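Side-chain contacts in ICChI, a glycosylated chitinase (Ipomoea carnea, PDB 6IDN), which hydrolyses chitin and also has lysozyme activity, as a glycosylated plant enzyme of glycoside hydrolase family 18: residues N103-Q108 with D120-D125; V96-W101 with W142-R147; Y66-G71 with G115-D120. One frame throughout, in Å; residues are numbered along the deposited sequence.

In the fold
The three contacts lie on one flank of the TIM barrel, gathered around strand 121-126 and the loop that leads into it from helix 90-103. Contact 2 joins that helix to helix 134-148. Contact 1 sits about 8 Å away, centre to centre, where the loop turns over the start of the strand. Contact 3, about 12 Å from contact 1 and 18 Å from contact 2 between centres, ties the same loop to the end of helix 60-69. Along the chain contact 1 falls within the span between the segments of contact 2, whereas contact 3 alternates with both. Contacts 1 and 3 share Asp120, each holds a calcium ligand, and they probably help to hold the loop's ends.

Contact 1: N103-Q108 with D120-D125; sequences NFLGGQ and DGIDFD. With CA (calcium ion), chain F.
Leu105 and Ile122 start out alike, Leu105 CG (chi1 -55°) and Ile122 CG1 (chi1 -58°) each lying opposite the carbonyl carbon of its own residue, and these settings bring the two branched ends together across the contact. In Ile122 the second torsion, -62°, folds CD1 back toward the loop, although the CB bond itself does not aim at it. Leu105 points at the strand from the outset and spreads its two methyls over it. Its CD1 lies 4.1 Å from Ile122 CG1, and its CD2 is equally far, 4.1 Å, from Ile122 CD1, the side chains crossing at a slant. CD2 also rests on the backbone, 3.8 Å from Gly121 N and 4.0 Å from Gly121 CA. Glycine suits this place because its almost fully extended backbone is hard for any other residue to adopt.

Residues 120-127 carry the DGxDxDxE signature of family 18 chitinases, set on a strand of the TIM barrel; in relatives the motif ends in the glutamate that acts as the catalytic acid. The strand's odd and even residues divide the work accordingly. Ile122 and Phe124 face outward beneath helix 134-148, where apolar groups are needed, while Asp123 turns inward to bond with Ser77 and Tyr6. Asp120, whose CB bond points away from the loop, accepts the backbone N-H of Val74 on the adjoining strand with OD2.

Leu105 is buried, as befits an apolar residue packed against the strand and against Val152, yet its carbonyl O is polar and is satisfied by Arg112. Beyond it the chain runs through Gly106 and Gly107 to the surface, where the side-chain amide of Gln108 joins Asp116 in holding a calcium ion.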
loop_
_atom_site.group_PDB
_atom_site.type_symbol
_atom_site.label_atom_id
_atom_site.label_comp_id
_atom_site.label_asym_id
_atom_site.label_seq_id
_atom_site.Cartn_x
_atom_site.Cartn_y
_atom_site.Cartn_z
ATOM N N ASN A 103 14.691 -4.977 9.653
ATOM C CA ASN A 103 15.202 -3.769 9.021
ATOM C C ASN A 103 14.197 -2.628 8.985
ATOM O O ASN A 103 14.612 -1.459 8.959
ATOM C CB ASN A 103 15.688 -4.086 7.604
ATOM C CG ASN A 103 17.044 -4.761 7.605
ATOM O OD1 ASN A 103 18.074 -4.088 7.652
ATOM N ND2 ASN A 103 17.056 -6.095 7.585
ATOM N N PHE A 104 12.898 -2.931 9.020
ATOM C CA PHE A 104 11.862 -1.913 8.881
ATOM C C PHE A 104 10.856 -1.916 10.029
ATOM O O PHE A 104 10.274 -0.868 10.326
ATOM C CB PHE A 104 11.131 -2.094 7.537
ATOM C CG PHE A 104 11.991 -1.791 6.343
ATOM C CD1 PHE A 104 12.180 -0.482 5.924
ATOM C CD2 PHE A 104 12.626 -2.805 5.649
ATOM C CE1 PHE A 104 12.984 -0.192 4.832
ATOM C CE2 PHE A 104 13.440 -2.522 4.559
ATOM C CZ PHE A 104 13.617 -1.210 4.150
ATOM N N LEU A 105 10.641 -3.051 10.684
ATOM C CA LEU A 105 9.614 -3.170 11.708
ATOM C C LEU A 105 10.289 -3.105 13.089
ATOM O O LEU A 105 11.160 -2.250 13.257
ATOM C CB LEU A 105 8.753 -4.400 11.436
ATOM C CG LEU A 105 8.125 -4.431 10.047
ATOM C CD1 LEU A 105 7.351 -5.750 9.933
ATOM C CD2 LEU A 105 7.208 -3.225 9.821
ATOM N N GLY A 106 9.950 -3.952 14.056
ATOM C CA GLY A 106 10.460 -3.747 15.404
ATOM C C GLY A 106 11.751 -4.450 15.779
ATOM O O GLY A 106 12.115 -4.450 16.957
ATOM N N GLY A 107 12.460 -5.052 14.829
ATOM C CA GLY A 107 13.673 -5.787 15.121
ATOM C C GLY A 107 14.912 -4.932 14.950
ATOM O O GLY A 107 14.841 -3.702 14.840
ATOM N N GLN A 108 16.066 -5.596 14.891
ATOM C CA GLN A 108 17.352 -4.933 14.706
ATOM C C GLN A 108 18.121 -5.598 13.574
ATOM O O GLN A 108 18.098 -6.823 13.437
ATOM C CB GLN A 108 18.211 -4.998 15.986
ATOM C CG GLN A 108 17.583 -4.343 17.209
ATOM C CD GLN A 108 17.374 -2.848 17.044
ATOM O OE1 GLN A 108 18.205 -2.145 16.452
ATOM N NE2 GLN A 108 16.285 -2.352 17.598
ATOM N N ASP A 120 4.822 0.570 10.747
ATOM C CA ASP A 120 3.638 -0.090 11.282
ATOM C C ASP A 120 3.268 -1.383 10.572
ATOM O O ASP A 120 2.491 -2.162 11.124
ATOM C CB ASP A 120 2.453 0.867 11.243
ATOM C CG ASP A 120 2.587 1.977 12.261
ATOM O OD1 ASP A 120 2.637 1.690 13.481
ATOM O OD2 ASP A 120 2.666 3.141 11.849
ATOM N N GLY A 121 3.799 -1.646 9.385
ATOM C CA GLY A 121 3.415 -2.845 8.677
ATOM C C GLY A 121 3.922 -2.802 7.251
ATOM O O GLY A 121 4.717 -1.929 6.875
ATOM N N ILE A 122 3.402 -3.748 6.468
ATOM C CA ILE A 122 3.924 -4.090 5.153
ATOM C C ILE A 122 2.766 -4.094 4.175
ATOM O O ILE A 122 1.746 -4.760 4.416
ATOM C CB ILE A 122 4.619 -5.463 5.169
ATOM C CG1 ILE A 122 5.763 -5.448 6.202
ATOM C CG2 ILE A 122 5.117 -5.830 3.756
ATOM C CD1 ILE A 122 6.857 -4.431 5.902
ATOM N N ASP A 123 2.919 -3.351 3.084
ATOM C CA ASP A 123 1.944 -3.288 1.997
ATOM C C ASP A 123 2.445 -4.164 0.853
ATOM O O ASP A 123 3.608 -4.058 0.454
ATOM C CB ASP A 123 1.772 -1.842 1.526
ATOM C CG ASP A 123 0.906 -1.713 0.285
ATOM O OD1 ASP A 123 -0.264 -2.143 0.338
ATOM O OD2 ASP A 123 1.391 -1.143 -0.718
ATOM N N PHE A 124 1.571 -5.027 0.329
ATOM C CA PHE A 124 1.939 -5.980 -0.726
ATOM C C PHE A 124 1.450 -5.415 -2.058
ATOM O O PHE A 124 0.305 -5.636 -2.447
ATOM C CB PHE A 124 1.294 -7.346 -0.495
ATOM C CG PHE A 124 1.887 -8.172 0.618
ATOM C CD1 PHE A 124 2.073 -7.663 1.901
ATOM C CD2 PHE A 124 2.185 -9.511 0.387
ATOM C CE1 PHE A 124 2.583 -8.461 2.909
ATOM C CE2 PHE A 124 2.683 -10.333 1.398
ATOM C CZ PHE A 124 2.900 -9.810 2.658
ATOM N N ASP A 125 2.321 -4.691 -2.765
ATOM C CA ASP A 125 1.966 -4.127 -4.073
ATOM C C ASP A 125 2.611 -4.961 -5.177
ATOM O O ASP A 125 3.425 -4.498 -5.960
ATOM C CB ASP A 125 2.377 -2.654 -4.156
ATOM C CG ASP A 125 1.795 -1.949 -5.375
ATOM O OD1 ASP A 125 0.904 -2.521 -6.038
ATOM O OD2 ASP A 125 2.237 -0.819 -5.695
HETATM CA CA CA F . 16.639 -0.222 16.972
#

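Contact 2: V96-W101 with W142-R147; sequences VAQYLW and WILGGR
The helices that carry Trp101 and Leu144 run in broadly the same direction, their axes 10.3 Å apart at closest approach and crossing at -47°, and these two residues have the nearest CA atoms, 7.2 Å apart. The Leu144 CD1 methyl enters beside the backbone of the facing helix, 3.4 Å from Ala97 O, an oxygen already engaged by Trp101 N one helical turn on. The same methyl touches Ala97 CB and Trp101 CB, each at 3.8 Å from Leu144 CD1. The small alanine lets a leucine come this close.

Both helices belong to the outer layer of the TIM barrel: helix 90-103 precedes strand 121-126 and helix 134-148 follows it, so the contact joins two helices of that layer. Trp101 holds its CG opposite the backbone N (chi1 171°), which swings the indole toward the second helix. Leu144 CD2 lies over one face of that ring, and Leu144 O stands 4.3 Å above its plane, displaced toward the rim.

At the outer margin Gln98 crosses Leu144 at about a right angle. A bend at its second torsion (70°) lays the amide itself against the methyl, Gln98 OE1 being 3.6 Å from Leu144 CD2, while NE2 is hydrogen-bonded to Asn102 OD1; a flat polar end therefore suits this margin. With an alanine in place of Leu144, a gap would probably open beside Ala97 and Trp101 CB, and the Gln98 amide and one indole face would probably lose the CD2 methyl that lies on them. Deeper in, Ala97 packs on Leu137 and Leu141.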
loop_
_atom_site.group_PDB
_atom_site.type_symbol
_atom_site.label_atom_id
_atom_site.label_comp_id
_atom_site.label_asym_id
_atom_site.label_seq_id
_atom_site.Cartn_x
_atom_site.Cartn_y
_atom_site.Cartn_z
ATOM N N VAL A 96 12.614 -13.501 4.068
ATOM C CA VAL A 96 12.254 -12.127 3.723
ATOM C C VAL A 96 11.434 -11.496 4.844
ATOM O O VAL A 96 11.588 -10.305 5.148
ATOM C CB VAL A 96 11.505 -12.113 2.377
ATOM C CG1 VAL A 96 10.925 -10.743 2.079
ATOM C CG2 VAL A 96 12.453 -12.523 1.265
ATOM N N ALA A 97 10.544 -12.271 5.466
ATOM C CA ALA A 97 9.779 -11.734 6.586
ATOM C C ALA A 97 10.709 -11.287 7.695
ATOM O O ALA A 97 10.533 -10.213 8.287
ATOM C CB ALA A 97 8.805 -12.794 7.123
ATOM N N GLN A 98 11.721 -12.100 7.988
ATOM C CA GLN A 98 12.671 -11.745 9.042
ATOM C C GLN A 98 13.439 -10.491 8.666
ATOM O O GLN A 98 13.658 -9.610 9.503
ATOM C CB GLN A 98 13.621 -12.916 9.278
ATOM C CG GLN A 98 14.431 -12.771 10.514
ATOM C CD GLN A 98 13.588 -12.920 11.749
ATOM O OE1 GLN A 98 12.993 -13.968 11.994
ATOM N NE2 GLN A 98 13.491 -11.844 12.522
ATOM N N TYR A 99 13.867 -10.396 7.400
ATOM C CA TYR A 99 14.542 -9.200 6.929
ATOM C C TYR A 99 13.673 -7.975 7.140
ATOM O O TYR A 99 14.156 -6.931 7.591
ATOM C CB TYR A 99 14.906 -9.328 5.432
ATOM C CG TYR A 99 15.190 -7.976 4.781
ATOM C CD1 TYR A 99 16.450 -7.402 4.844
ATOM C CD2 TYR A 99 14.186 -7.268 4.122
ATOM C CE1 TYR A 99 16.706 -6.162 4.269
ATOM C CE2 TYR A 99 14.433 -6.023 3.552
ATOM C CZ TYR A 99 15.699 -5.480 3.630
ATOM O OH TYR A 99 15.954 -4.246 3.053
ATOM N N LEU A 100 12.391 -8.073 6.775
ATOM C CA LEU A 100 11.503 -6.927 6.919
ATOM C C LEU A 100 11.336 -6.562 8.385
ATOM O O LEU A 100 11.363 -5.378 8.747
ATOM C CB LEU A 100 10.147 -7.224 6.277
ATOM C CG LEU A 100 10.221 -7.427 4.770
ATOM C CD1 LEU A 100 8.896 -7.969 4.279
ATOM C CD2 LEU A 100 10.524 -6.122 4.073
ATOM N N TRP A 101 11.156 -7.565 9.245
ATOM C CA TRP A 101 11.017 -7.290 10.671
ATOM C C TRP A 101 12.275 -6.615 11.207
ATOM O O TRP A 101 12.204 -5.607 11.928
ATOM C CB TRP A 101 10.724 -8.591 11.441
ATOM C CG TRP A 101 10.786 -8.386 12.921
ATOM C CD1 TRP A 101 11.815 -8.725 13.745
ATOM C CD2 TRP A 101 9.796 -7.765 13.744
ATOM N NE1 TRP A 101 11.527 -8.347 15.040
ATOM C CE2 TRP A 101 10.291 -7.758 15.060
ATOM C CE3 TRP A 101 8.529 -7.223 13.497
ATOM C CZ2 TRP A 101 9.573 -7.224 16.124
ATOM C CZ3 TRP A 101 7.823 -6.679 14.558
ATOM C CH2 TRP A 101 8.341 -6.693 15.853
ATOM N N TRP A 142 2.871 -12.210 10.208
ATOM C CA TRP A 142 1.883 -12.272 11.285
ATOM C C TRP A 142 2.483 -12.922 12.523
ATOM O O TRP A 142 2.291 -12.441 13.645
ATOM C CB TRP A 142 0.661 -13.048 10.777
ATOM C CG TRP A 142 -0.545 -13.182 11.688
ATOM C CD1 TRP A 142 -1.682 -12.415 11.671
ATOM C CD2 TRP A 142 -0.774 -14.205 12.670
ATOM N NE1 TRP A 142 -2.573 -12.866 12.615
ATOM C CE2 TRP A 142 -2.037 -13.961 13.246
ATOM C CE3 TRP A 142 -0.012 -15.277 13.153
ATOM C CZ2 TRP A 142 -2.568 -14.771 14.247
ATOM C CZ3 TRP A 142 -0.546 -16.083 14.141
ATOM C CH2 TRP A 142 -1.802 -15.820 14.686
ATOM N N ILE A 143 3.224 -14.022 12.333
ATOM C CA ILE A 143 3.881 -14.674 13.460
ATOM C C ILE A 143 4.899 -13.741 14.107
ATOM O O ILE A 143 4.982 -13.658 15.337
ATOM C CB ILE A 143 4.535 -15.985 13.003
ATOM C CG1 ILE A 143 3.445 -16.992 12.626
ATOM C CG2 ILE A 143 5.430 -16.546 14.097
ATOM C CD1 ILE A 143 3.993 -18.191 11.861
ATOM N N LEU A 144 5.693 -13.031 13.298
ATOM C CA LEU A 144 6.711 -12.145 13.873
ATOM C C LEU A 144 6.077 -11.058 14.731
ATOM O O LEU A 144 6.616 -10.689 15.791
ATOM C CB LEU A 144 7.560 -11.528 12.757
ATOM C CG LEU A 144 8.640 -12.460 12.189
ATOM C CD1 LEU A 144 9.076 -12.007 10.805
ATOM C CD2 LEU A 144 9.857 -12.524 13.134
ATOM N N GLY A 145 4.932 -10.532 14.301
ATOM C CA GLY A 145 4.221 -9.586 15.139
ATOM C C GLY A 145 3.802 -10.202 16.457
ATOM O O GLY A 145 3.981 -9.608 17.523
ATOM N N GLY A 146 3.258 -11.417 16.404
ATOM C CA GLY A 146 2.800 -12.061 17.618
ATOM C C GLY A 146 3.934 -12.365 18.574
ATOM O O GLY A 146 3.789 -12.215 19.792
ATOM N N ARG A 147 5.086 -12.781 18.039
ATOM C CA ARG A 147 6.206 -13.165 18.897
ATOM C C ARG A 147 6.735 -11.989 19.706
ATOM O O ARG A 147 7.190 -12.167 20.842
ATOM C CB ARG A 147 7.333 -13.764 18.053
ATOM C CG ARG A 147 7.112 -15.212 17.680
ATOM C CD ARG A 147 8.279 -15.751 16.871
ATOM N NE ARG A 147 7.973 -17.079 16.358
ATOM C CZ ARG A 147 8.069 -18.197 17.069
ATOM N NH1 ARG A 147 8.482 -18.156 18.334
ATOM N NH2 ARG A 147 7.739 -19.355 16.516
#

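Contact 3: Y66-G71 with G115-D120; sequences YCKSKG and GDESLD. With CA (calcium ion), chain F.
The carboxylate of Glu117 is met by Lys68 at one oxygen: NZ approaches OE2 from its anti side, 17° out of the carboxylate plane, and forms a salt bridge of 2.9 Å between Lys68 NZ and Glu117 OE2. The other oxygen, OE1, has a weak hydrogen bond with Ser65 OG. The Asp120 carboxylate lies alongside the lysine chain instead, its OD2 3.8 Å from Lys68 CG, the two side chains sliding past each other in opposite directions. Its OD1 is 4.5 Å from Lys68 NZ, too far for a salt bridge, though near enough that its charge probably helps to steady the ammonium; OD2 is taken by the backbone N of Val74.

A second strong bond grips the ammonium, from Lys68 NZ to Ser118 O at 2.7 Å, with a C=O...N angle of 147°. Lysine suits the place because its long chain can bend at the third torsion (60°) and carry the charge across from the helix to a loop that presents both a carboxylate and a backbone carbonyl. Glu117 comes from the opposite direction. Ser118 turns its own hydroxyl along the loop, OG donating to Leu119 O at 2.9 Å.

Just after Lys68 the helix closes in a Schellman motif: Gly71 N bonds to Lys68 O at 2.9 Å and Ile72 N to Cys67 O, and Gly71 takes the positive phi that favours glycine. At the other end of the loop segment, Asp116 OD1 binds the calcium ion at 2.7 Å.

On the outside of the TIM barrel, the lysine thus joins the C-terminal end of helix 60-69, which the Cys67-Cys20 disulfide ties to helix 16-21, to the loop entering barrel strand 121-126.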
loop_
_atom_site.group_PDB
_atom_site.type_symbol
_atom_site.label_atom_id
_atom_site.label_comp_id
_atom_site.label_asym_id
_atom_site.label_seq_id
_atom_site.Cartn_x
_atom_site.Cartn_y
_atom_site.Cartn_z
ATOM N N TYR A 66 7.371 11.423 13.666
ATOM C CA TYR A 66 6.459 12.561 13.714
ATOM C C TYR A 66 5.107 12.199 13.109
ATOM O O TYR A 66 4.057 12.512 13.683
ATOM C CB TYR A 66 7.078 13.753 12.991
ATOM C CG TYR A 66 6.119 14.903 12.809
ATOM C CD1 TYR A 66 5.847 15.782 13.855
ATOM C CD2 TYR A 66 5.478 15.108 11.593
ATOM C CE1 TYR A 66 4.961 16.837 13.686
ATOM C CE2 TYR A 66 4.596 16.162 11.414
ATOM C CZ TYR A 66 4.343 17.022 12.465
ATOM O OH TYR A 66 3.455 18.065 12.292
ATOM N N CYS A 67 5.113 11.529 11.954
ATOM C CA CYS A 67 3.859 11.067 11.361
ATOM C C CYS A 67 3.090 10.189 12.335
ATOM O O CYS A 67 1.882 10.357 12.521
ATOM C CB CYS A 67 4.137 10.298 10.072
ATOM S SG CYS A 67 4.743 11.287 8.727
ATOM N N LYS A 68 3.780 9.242 12.971
ATOM C CA LYS A 68 3.100 8.350 13.904
ATOM C C LYS A 68 2.564 9.103 15.118
ATOM O O LYS A 68 1.498 8.751 15.640
ATOM C CB LYS A 68 4.044 7.215 14.313
ATOM C CG LYS A 68 4.413 6.296 13.140
ATOM C CD LYS A 68 5.598 5.401 13.474
ATOM C CE LYS A 68 5.293 4.514 14.679
ATOM N NZ LYS A 68 6.430 3.603 14.993
ATOM N N SER A 69 3.263 10.153 15.564
ATOM C CA SER A 69 2.768 10.951 16.679
ATOM C C SER A 69 1.432 11.608 16.361
ATOM O O SER A 69 0.686 11.950 17.283
ATOM C CB SER A 69 3.796 12.015 17.076
ATOM O OG SER A 69 3.707 13.164 16.251
ATOM N N LYS A 70 1.095 11.765 15.082
ATOM C CA LYS A 70 -0.193 12.317 14.689
ATOM C C LYS A 70 -1.248 11.244 14.451
ATOM O O LYS A 70 -2.323 11.557 13.928
ATOM C CB LYS A 70 -0.035 13.177 13.432
ATOM C CG LYS A 70 0.912 14.351 13.627
ATOM C CD LYS A 70 1.403 14.909 12.299
ATOM C CE LYS A 70 0.284 15.541 11.480
ATOM N NZ LYS A 70 -0.451 16.620 12.199
ATOM N N GLY A 71 -0.969 9.996 14.819
ATOM C CA GLY A 71 -1.893 8.905 14.586
ATOM C C GLY A 71 -1.883 8.346 13.185
ATOM O O GLY A 71 -2.795 7.594 12.831
ATOM N N GLY A 115 16.521 4.239 9.602
ATOM C CA GLY A 115 16.760 4.586 10.989
ATOM C C GLY A 115 15.999 3.711 11.965
ATOM O O GLY A 115 15.404 2.691 11.612
ATOM N N ASP A 116 15.992 4.148 13.228
ATOM C CA ASP A 116 15.529 3.286 14.311
ATOM C C ASP A 116 14.013 3.191 14.440
ATOM O O ASP A 116 13.524 2.201 14.997
ATOM C CB ASP A 116 16.111 3.762 15.639
ATOM C CG ASP A 116 17.156 2.811 16.191
ATOM O OD1 ASP A 116 17.575 1.875 15.469
ATOM O OD2 ASP A 116 17.581 3.020 17.342
ATOM N N GLU A 117 13.253 4.176 13.963
ATOM C CA GLU A 117 11.807 4.148 14.175
ATOM C C GLU A 117 11.151 2.996 13.413
ATOM O O GLU A 117 11.367 2.834 12.206
ATOM C CB GLU A 117 11.187 5.482 13.757
ATOM C CG GLU A 117 9.724 5.614 14.136
ATOM C CD GLU A 117 9.514 5.792 15.634
ATOM O OE1 GLU A 117 10.442 6.252 16.328
ATOM O OE2 GLU A 117 8.417 5.461 16.125
ATOM N N SER A 118 10.317 2.219 14.111
ATOM C CA SER A 118 9.622 1.097 13.488
ATOM C C SER A 118 8.481 1.569 12.597
ATOM O O SER A 118 7.707 2.456 12.958
ATOM C CB SER A 118 9.039 0.152 14.545
ATOM O OG SER A 118 8.394 -0.979 13.927
ATOM N N LEU A 119 8.378 0.975 11.415
ATOM C CA LEU A 119 7.163 1.169 10.642
ATOM C C LEU A 119 6.040 0.301 11.212
ATOM O O LEU A 119 6.255 -0.597 12.040
ATOM C CB LEU A 119 7.396 0.835 9.163
ATOM C CG LEU A 119 8.423 1.712 8.431
ATOM C CD1 LEU A 119 8.444 1.452 6.924
ATOM C CD2 LEU A 119 8.157 3.157 8.697
ATOM N N ASP A 120 4.822 0.570 10.747
ATOM C CA ASP A 120 3.638 -0.090 11.282
ATOM C C ASP A 120 3.268 -1.383 10.572
ATOM O O ASP A 120 2.491 -2.162 11.124
ATOM C CB ASP A 120 2.453 0.867 11.243
ATOM C CG ASP A 120 2.587 1.977 12.261
ATOM O OD1 ASP A 120 2.637 1.690 13.481
ATOM O OD2 ASP A 120 2.666 3.141 11.849
HETATM CA CA CA F . 16.639 -0.222 16.972
#